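Long-range contacts in beta-Ala-His dipeptidase (Homo sapiens, PDB 3DLJ), which hydrolyses Xaa-His dipeptides, above all carnosine and anserine, as a secreted two-zinc metallopeptidase of the M20 family: residues Tyr108-Val113 with Gly175-Gly180; Glu14-Tyr19 with Val155-Ala160. All blocks are in the same frame, centred on the assembly; numbering follows the deposited sequence.

Contact 1 lies deep in the fold, its centre about 9 Å from the centre of the chain, whereas contact 2 sits about 29 Å out. Their centres are 28 Å apart, the nearest atoms about 11 Å, and they do not touch. The four segments alternate along the sequence: 14-19, 108-113, 155-160, 175-180. Strands 104-110 and 168-174, neighbours in the six-stranded mixed sheet, lead the two segments of contact 1 to the zinc site. Helix 141-160 connects the two regions. Contact 1 thus builds the zinc site, while contact 2 joins the N-terminal helix 13-22 to the far end of the helix that carries Asp143, a ligand of both zinc ions.

Contact 1: residues Tyr108-Val113 with Gly175-Gly180; sequences YGHLDV and GMEEAG. With ZN (zinc ion), chain D; ZN (zinc ion), chain C.
Asp112 grips the loop 175-180 through its carboxylate, in the two-zinc active site of the M20 metallopeptidase fold, where 108-113 ends strand 104-110 and runs into a loop, and 175-180 follows the adjacent strand 168-174. Glu178 N donates to the syn lone pair of Asp112 OD2 over 2.8 Å, and Glu177 N gives a weak bond to OD1; OD2 is also hydrogen-bonded to Ser41 OG. As in related enzymes, Asp112 is probably an active-site residue and Glu177 the proton acceptor. Glu177 CB lies over one face of the His110 ring, 3.5 Å from its centroid, and a bend at chi2 (-84°) turns the carboxylate plane to 24° from the ring's, with OE2 over the face toward the rim. Tyr108 OH, bonded to Glu174, packs against Glu177 CG at 3.3 Å. His110 ND1 donates to Asp112 O, which, with the zinc on NE2, helps fix the ring's rotation. An alanine in place of Asp112 would probably leave both glutamate amides without their side-chain acceptor and their turn less firmly held. Asp143 links both metals; Asp206 and His456 complete their sites. His110 NE2 binds one zinc at 2.0 Å; Glu178, its OE2 hydrogen-bonded to Gln114, holds the other through OE1 at 2.1 Å.

Contact 2: residues Glu14-Tyr19 with Val155-Ala160; sequences EKVFQY and VSAFRA
Tyr19 OH and a water 2.7 Å away form the shortest polar link here, and the same water donates to Ser156 OG, bridging helices 13-22 and 141-160. The water oxygen lies in the plane of the Tyr19 ring, at its edge, while Ala157 approaches a face. Ser156 OG is also hydrogen-bonded to Asn153 O, one turn back in its own helix. No direct hydrogen bond joins the two segments; the remaining contact is apolar. With CG anti to the backbone N (chi1 -174°), Tyr19 reaches across Ala157, whose CA lies over the ring face and whose CB comes within 3.6 Å of Tyr19 CD2. Farther out on the ring, Ala160 CB meets Tyr19 OH at 3.4 Å. Val16 makes the other half of the interface. Its CG2 stands almost exactly on the normal of the Phe158 ring, 3.9 Å from the centroid and 4° off, a CH-pi contact, while CG1 touches both Ala157 CB and Phe158 CE1. The segment axes come within 9.3 Å of each other at an angle of 113°, with Ala157 and Ala160 set against Tyr19. Around this crossing, the ring of His23 stacks on Tyr19, Ala475 of helix 464-482 touches both Val16 and Phe158, and Phe27 of helix 24-35 packs on Tyr19 and Ser156, so the N-terminal helix is lodged against three others.

Contact 1: residues Tyr108-Val113 with Gly175-Gly180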
loop_
_atom_site.group_PDB
_atom_site.type_symbol
_atom_site.label_atom_id
_atom_site.label_comp_id
_atom_site.label_asym_id
_atom_site.label_seq_id
_atom_site.Cartn_x
_atom_site.Cartn_y
_atom_site.Cartn_z
ATOM N N TYR A 108 -12.763 2.925 2.627
ATOM C CA TYR A 108 -12.172 2.611 1.331
ATOM C C TYR A 108 -11.292 1.362 1.476
ATOM O O TYR A 108 -10.464 1.272 2.400
ATOM C CB TYR A 108 -11.341 3.790 0.734
ATOM C CG TYR A 108 -10.410 3.293 -0.360
ATOM C CD1 TYR A 108 -10.832 3.220 -1.708
ATOM C CD2 TYR A 108 -9.149 2.803 -0.045
ATOM C CE1 TYR A 108 -9.980 2.695 -2.697
ATOM C CE2 TYR A 108 -8.305 2.287 -1.019
ATOM C CZ TYR A 108 -8.718 2.226 -2.319
ATOM O OH TYR A 108 -7.848 1.706 -3.242
ATOM N N GLY A 109 -11.463 0.403 0.567
ATOM C CA GLY A 109 -10.497 -0.708 0.472
ATOM C C GLY A 109 -10.327 -1.191 -0.950
ATOM O O GLY A 109 -10.993 -0.693 -1.845
ATOM N N HIS A 110 -9.441 -2.159 -1.165
ATOM C CA HIS A 110 -9.256 -2.755 -2.512
ATOM C C HIS A 110 -9.154 -4.260 -2.415
ATOM O O HIS A 110 -8.591 -4.794 -1.445
ATOM C CB HIS A 110 -8.048 -2.168 -3.271
ATOM C CG HIS A 110 -6.707 -2.511 -2.672
ATOM N ND1 HIS A 110 -5.985 -3.632 -3.035
ATOM C CD2 HIS A 110 -5.950 -1.865 -1.753
ATOM C CE1 HIS A 110 -4.849 -3.668 -2.360
ATOM N NE2 HIS A 110 -4.803 -2.606 -1.576
ATOM N N LEU A 111 -9.730 -4.941 -3.403
ATOM C CA LEU A 111 -9.769 -6.414 -3.403
ATOM C C LEU A 111 -8.912 -7.055 -4.503
ATOM O O LEU A 111 -8.899 -8.275 -4.655
ATOM C CB LEU A 111 -11.213 -6.916 -3.417
ATOM C CG LEU A 111 -11.932 -6.621 -2.089
ATOM C CD1 LEU A 111 -13.394 -6.941 -2.247
ATOM C CD2 LEU A 111 -11.350 -7.432 -0.943
ATOM N N ASP A 112 -8.159 -6.227 -5.227
ATOM C CA ASP A 112 -7.071 -6.726 -6.069
ATOM C C ASP A 112 -5.783 -6.900 -5.266
ATOM O O ASP A 112 -5.546 -6.196 -4.271
ATOM C CB ASP A 112 -6.813 -5.804 -7.277
ATOM C CG ASP A 112 -6.375 -4.421 -6.867
ATOM O OD1 ASP A 112 -7.035 -3.821 -5.974
ATOM O OD2 ASP A 112 -5.361 -3.933 -7.423
ATOM N N VAL A 113 -4.963 -7.849 -5.728
ATOM C CA VAL A 113 -3.697 -8.216 -5.087
ATOM C C VAL A 113 -2.513 -8.107 -6.095
ATOM O O VAL A 113 -2.709 -8.113 -7.342
ATOM C CB VAL A 113 -3.782 -9.652 -4.460
ATOM C CG1 VAL A 113 -4.815 -9.702 -3.334
ATOM C CG2 VAL A 113 -4.127 -10.678 -5.523
ATOM N N GLY A 175 -11.094 -2.557 -7.421
ATOM C CA GLY A 175 -10.308 -3.706 -7.809
ATOM C C GLY A 175 -9.067 -3.398 -8.638
ATOM O O GLY A 175 -8.584 -4.278 -9.354
ATOM N N MET A 176 -8.547 -2.176 -8.552
ATOM C CA MET A 176 -7.362 -1.779 -9.338
ATOM C C MET A 176 -6.292 -0.992 -8.577
ATOM O O MET A 176 -5.530 -0.239 -9.192
ATOM C CB MET A 176 -7.775 -0.973 -10.593
ATOM C CG MET A 176 -8.590 -1.739 -11.620
ATOM S SD MET A 176 -7.668 -3.037 -12.487
ATOM C CE MET A 176 -6.592 -2.027 -13.520
ATOM N N GLU A 177 -6.220 -1.147 -7.255
ATOM C CA GLU A 177 -5.295 -0.344 -6.444
ATOM C C GLU A 177 -3.830 -0.641 -6.740
ATOM O O GLU A 177 -3.002 0.272 -6.772
ATOM C CB GLU A 177 -5.584 -0.545 -4.965
ATOM C CG GLU A 177 -4.911 0.454 -4.017
ATOM C CD GLU A 177 -3.489 0.063 -3.659
ATOM O OE1 GLU A 177 -2.732 0.962 -3.258
ATOM O OE2 GLU A 177 -3.117 -1.129 -3.802
ATOM N N GLU A 178 -3.519 -1.924 -6.940
ATOM C CA GLU A 178 -2.163 -2.376 -7.273
ATOM C C GLU A 178 -1.725 -2.024 -8.706
ATOM O O GLU A 178 -0.566 -2.222 -9.075
ATOM C CB GLU A 178 -2.032 -3.883 -7.053
ATOM C CG GLU A 178 -2.432 -4.352 -5.664
ATOM C CD GLU A 178 -1.456 -3.926 -4.592
ATOM O OE1 GLU A 178 -1.687 -4.300 -3.432
ATOM O OE2 GLU A 178 -0.435 -3.247 -4.894
ATOM N N ALA A 179 -2.660 -1.523 -9.502
ATOM C CA ALA A 179 -2.378 -1.077 -10.850
ATOM C C ALA A 179 -2.822 0.386 -11.048
ATOM O O ALA A 179 -3.466 0.711 -12.041
ATOM C CB ALA A 179 -3.064 -2.010 -11.847
ATOM N N GLY A 180 -2.488 1.253 -10.090
ATOM C CA GLY A 180 -2.699 2.702 -10.226
ATOM C C GLY A 180 -4.127 3.243 -10.112
ATOM O O GLY A 180 -4.398 4.378 -10.523
HETATM ZN ZN ZN D . -3.257 -2.228 -0.434
HETATM ZN ZN ZN C . -0.434 -3.216 -2.194
#

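Contact 2: residues Glu14-Tyr19 with Val155-Ala160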
loop_
_atom_site.group_PDB
_atom_site.type_symbol
_atom_site.label_atom_id
_atom_site.label_comp_id
_atom_site.label_asym_id
_atom_site.label_seq_id
_atom_site.Cartn_x
_atom_site.Cartn_y
_atom_site.Cartn_z
ATOM N N GLU A 14 -19.520 -5.463 24.569
ATOM C CA GLU A 14 -19.243 -6.729 25.213
ATOM C C GLU A 14 -19.826 -7.867 24.387
ATOM O O GLU A 14 -19.146 -8.850 24.159
ATOM C CB GLU A 14 -19.838 -6.756 26.630
ATOM C CG GLU A 14 -19.092 -7.684 27.600
ATOM N N LYS A 15 -21.071 -7.714 23.930
ATOM C CA LYS A 15 -21.783 -8.751 23.185
ATOM C C LYS A 15 -21.231 -8.859 21.787
ATOM O O LYS A 15 -21.021 -9.966 21.300
ATOM C CB LYS A 15 -23.290 -8.476 23.152
ATOM C CG LYS A 15 -24.037 -9.235 24.226
ATOM C CD LYS A 15 -24.802 -8.332 25.173
ATOM C CE LYS A 15 -25.247 -9.097 26.407
ATOM N NZ LYS A 15 -25.756 -8.199 27.474
ATOM N N VAL A 16 -20.990 -7.707 21.153
ATOM C CA VAL A 16 -20.293 -7.626 19.858
ATOM C C VAL A 16 -18.914 -8.293 19.915
ATOM O O VAL A 16 -18.577 -9.062 19.045
ATOM C CB VAL A 16 -20.166 -6.154 19.356
ATOM C CG1 VAL A 16 -19.169 -6.052 18.226
ATOM C CG2 VAL A 16 -21.495 -5.637 18.888
ATOM N N PHE A 17 -18.145 -8.007 20.960
ATOM C CA PHE A 17 -16.818 -8.610 21.184
ATOM C C PHE A 17 -16.917 -10.116 21.403
ATOM O O PHE A 17 -16.107 -10.871 20.858
ATOM C CB PHE A 17 -16.116 -7.964 22.391
ATOM C CG PHE A 17 -15.481 -6.612 22.105
ATOM C CD1 PHE A 17 -15.878 -5.830 21.018
ATOM C CD2 PHE A 17 -14.490 -6.113 22.950
ATOM C CE1 PHE A 17 -15.304 -4.588 20.777
ATOM C CE2 PHE A 17 -13.900 -4.869 22.708
ATOM C CZ PHE A 17 -14.316 -4.105 21.627
ATOM N N GLN A 18 -17.893 -10.540 22.212
ATOM C CA GLN A 18 -18.187 -11.956 22.425
ATOM C C GLN A 18 -18.456 -12.643 21.088
ATOM O O GLN A 18 -17.909 -13.701 20.835
ATOM C CB GLN A 18 -19.412 -12.169 23.341
ATOM C CG GLN A 18 -19.311 -11.659 24.767
ATOM C CD GLN A 18 -20.678 -11.695 25.528
ATOM O OE1 GLN A 18 -21.591 -12.497 25.205
ATOM N NE2 GLN A 18 -20.805 -10.839 26.537
ATOM N N TYR A 19 -19.322 -12.045 20.263
ATOM C CA TYR A 19 -19.663 -12.554 18.912
ATOM C C TYR A 19 -18.405 -12.769 18.060
ATOM O O TYR A 19 -18.189 -13.845 17.505
ATOM C CB TYR A 19 -20.668 -11.614 18.199
ATOM C CG TYR A 19 -21.181 -12.116 16.862
ATOM C CD1 TYR A 19 -22.422 -12.763 16.747
ATOM C CD2 TYR A 19 -20.416 -11.957 15.708
ATOM C CE1 TYR A 19 -22.888 -13.231 15.492
ATOM C CE2 TYR A 19 -20.850 -12.414 14.487
ATOM C CZ TYR A 19 -22.079 -13.052 14.373
ATOM O OH TYR A 19 -22.442 -13.486 13.109
ATOM N N VAL A 155 -19.123 -5.009 11.168
ATOM C CA VAL A 155 -20.495 -4.634 10.804
ATOM C C VAL A 155 -21.447 -5.814 10.945
ATOM O O VAL A 155 -22.549 -5.667 11.463
ATOM C CB VAL A 155 -20.597 -4.081 9.352
ATOM C CG1 VAL A 155 -22.060 -3.915 8.955
ATOM C CG2 VAL A 155 -19.886 -2.756 9.224
ATOM N N SER A 156 -21.006 -6.984 10.495
ATOM C CA SER A 156 -21.812 -8.199 10.524
ATOM C C SER A 156 -22.105 -8.697 11.954
ATOM O O SER A 156 -23.074 -9.422 12.157
ATOM C CB SER A 156 -21.152 -9.289 9.677
ATOM O OG SER A 156 -20.206 -10.011 10.454
ATOM N N ALA A 157 -21.297 -8.288 12.938
ATOM C CA ALA A 157 -21.573 -8.581 14.346
ATOM C C ALA A 157 -22.755 -7.783 14.918
ATOM O O ALA A 157 -23.607 -8.364 15.576
ATOM C CB ALA A 157 -20.329 -8.383 15.196
ATOM N N PHE A 158 -22.801 -6.465 14.676
ATOM C CA PHE A 158 -23.955 -5.614 15.029
ATOM C C PHE A 158 -25.223 -6.080 14.294
ATOM O O PHE A 158 -26.307 -6.093 14.856
ATOM C CB PHE A 158 -23.700 -4.136 14.669
ATOM C CG PHE A 158 -22.699 -3.430 15.550
ATOM C CD1 PHE A 158 -21.338 -3.550 15.320
ATOM C CD2 PHE A 158 -23.125 -2.594 16.585
ATOM C CE1 PHE A 158 -20.413 -2.887 16.122
ATOM C CE2 PHE A 158 -22.200 -1.937 17.387
ATOM C CZ PHE A 158 -20.833 -2.086 17.137
ATOM N N ARG A 159 -25.074 -6.460 13.033
ATOM C CA ARG A 159 -26.201 -6.913 12.218
ATOM C C ARG A 159 -26.797 -8.255 12.695
ATOM O O ARG A 159 -28.017 -8.387 12.849
ATOM C CB ARG A 159 -25.790 -6.975 10.733
ATOM C CG ARG A 159 -25.405 -5.601 10.106
ATOM C CD ARG A 159 -26.606 -4.633 9.959
ATOM N NE ARG A 159 -27.632 -5.228 9.110
ATOM C CZ ARG A 159 -28.943 -5.127 9.306
ATOM N NH1 ARG A 159 -29.417 -4.436 10.343
ATOM N NH2 ARG A 159 -29.785 -5.741 8.476
ATOM N N ALA A 160 -25.934 -9.249 12.907
ATOM C CA ALA A 160 -26.350 -10.543 13.456
ATOM C C ALA A 160 -27.068 -10.395 14.813
ATOM O O ALA A 160 -28.055 -11.072 15.067
ATOM C CB ALA A 160 -25.161 -11.460 13.581
HETATM O O HOH W 1 -21.171 -12.759 10.822
#